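PDB 2QEA: putative general stress protein 26 from Jannaschia sp., which is of unconfirmed function but, as a member of the pyridoxamine 5'-phosphate oxidase-like family, probably binds a flavin and may act as an oxidoreductase. Local coordinates for residues A[103-106]-A[110-113]. Residues are numbered along the deposited sequence; the frame is centred on the assembly and turned at random.
Sequences AWFD and HDPD
Phe105 meets Asp111 and Asp113 through one side of its side chain, in a small surface contact that buries about 170 Å² over both segments. Its CB lies 3.9 Å from OD2 of Asp111. Further out, the ring atom CE1 of Phe105 comes within 3.8 Å of the backbone O of Asp113 and also touches that residue's CB. With CG anti to its own carbonyl carbon (chi1 -56°), the phenyl group extends past the carboxylate of Asp111 to Asp113. The ring and the Asp111 carboxylate are turned 71° apart, so the two flat groups do not stack.

No hydrogen bond joins 103-106 to 110-113; the polar grip comes from the carboxylate of Asp111. Its OD1 accepts from the backbone N of Asp113 at 2.9 Å, with an N-H...O angle of 151°, through its anti lone pair; this closes an Asx turn across Pro112. The other oxygen, OD2, accepts from the backbone N of Gly107, so one carboxylate takes amides from both sides of it in sequence, within the loop between helix 99-104 and strand 114-129, a long strand of the antiparallel sheet. Without this carboxylate, as with an alanine here, the amides of Gly107 and Asp113 would probably lose these acceptors and the turn would be likely to shift away from Phe105. Asp113 also forms backbone hydrogen bonds with Lys50, which join the end of the loop to the body of the fold.

Two acidic groups also come close. OD1 of Asp106 stands 3.3 Å from OD2 of Asp111, both of them acceptors. This approach is probably unfavourable if both acids are ionised, and the amide of Gly107 at OD2 may offset part of that. Asp106 also packs on Asp147 of the second subunit.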
# COMPACT_ATOMS: atom_id res chain seq x y z
N ALA A 103 -5.40 -22.84 -7.44
CA ALA A 103 -6.24 -22.27 -8.50
C ALA A 103 -5.40 -21.69 -9.65
O ALA A 103 -5.68 -21.97 -10.82
CB ALA A 103 -7.17 -21.19 -7.93
N TRP A 104 -4.38 -20.90 -9.30
CA TRP A 104 -3.46 -20.30 -10.29
C TRP A 104 -2.55 -21.31 -11.00
O TRP A 104 -2.32 -21.17 -12.20
CB TRP A 104 -2.61 -19.18 -9.65
CG TRP A 104 -3.38 -17.92 -9.41
CD1 TRP A 104 -4.13 -17.60 -8.31
CD2 TRP A 104 -3.47 -16.80 -10.29
NE1 TRP A 104 -4.68 -16.35 -8.46
CE2 TRP A 104 -4.29 -15.83 -9.67
CE3 TRP A 104 -2.93 -16.52 -11.56
CZ2 TRP A 104 -4.60 -14.59 -10.27
CZ3 TRP A 104 -3.23 -15.28 -12.17
CH2 TRP A 104 -4.06 -14.34 -11.51
N PHE A 105 -2.05 -22.30 -10.25
CA PHE A 105 -1.14 -23.33 -10.77
C PHE A 105 -1.80 -24.71 -10.67
O PHE A 105 -1.79 -25.34 -9.61
CB PHE A 105 0.19 -23.28 -10.02
CG PHE A 105 0.85 -21.93 -10.07
CD1 PHE A 105 1.61 -21.55 -11.18
CD2 PHE A 105 0.68 -21.01 -9.02
CE1 PHE A 105 2.21 -20.28 -11.24
CE2 PHE A 105 1.27 -19.74 -9.07
CZ PHE A 105 2.03 -19.38 -10.18
N ASP A 106 -2.39 -25.16 -11.79
CA ASP A 106 -3.11 -26.46 -11.87
C ASP A 106 -2.30 -27.72 -11.51
O ASP A 106 -2.90 -28.73 -11.12
CB ASP A 106 -3.80 -26.64 -13.25
CG ASP A 106 -2.82 -26.63 -14.43
OD1 ASP A 106 -1.72 -26.06 -14.31
OD2 ASP A 106 -3.19 -27.18 -15.49
N HIS A 110 4.57 -28.42 -7.33
CA HIS A 110 5.56 -28.93 -8.28
C HIS A 110 4.96 -28.79 -9.69
O HIS A 110 4.62 -29.79 -10.35
CB HIS A 110 5.95 -30.38 -7.95
CG HIS A 110 6.58 -30.54 -6.59
ND1 HIS A 110 7.88 -30.16 -6.33
CD2 HIS A 110 6.10 -31.04 -5.43
CE1 HIS A 110 8.17 -30.41 -5.07
NE2 HIS A 110 7.10 -30.95 -4.50
N ASP A 111 4.80 -27.53 -10.10
CA ASP A 111 4.26 -27.12 -11.41
C ASP A 111 5.42 -26.37 -12.10
O ASP A 111 6.15 -25.64 -11.42
CB ASP A 111 3.03 -26.22 -11.17
CG ASP A 111 2.37 -25.71 -12.45
OD1 ASP A 111 2.99 -24.94 -13.22
OD2 ASP A 111 1.18 -26.03 -12.66
N PRO A 112 5.60 -26.55 -13.44
CA PRO A 112 6.72 -25.87 -14.13
C PRO A 112 6.72 -24.34 -14.05
O PRO A 112 7.80 -23.75 -14.00
CB PRO A 112 6.56 -26.32 -15.59
CG PRO A 112 5.15 -26.75 -15.71
CD PRO A 112 4.82 -27.36 -14.39
N ASP A 113 5.54 -23.72 -14.03
CA ASP A 113 5.41 -22.25 -13.96
C ASP A 113 5.60 -21.65 -12.56
O ASP A 113 5.79 -20.44 -12.46
CB ASP A 113 4.05 -21.80 -14.54
CG ASP A 113 3.85 -22.22 -16.00
OD1 ASP A 113 4.79 -22.75 -16.64
OD2 ASP A 113 2.73 -22.02 -16.51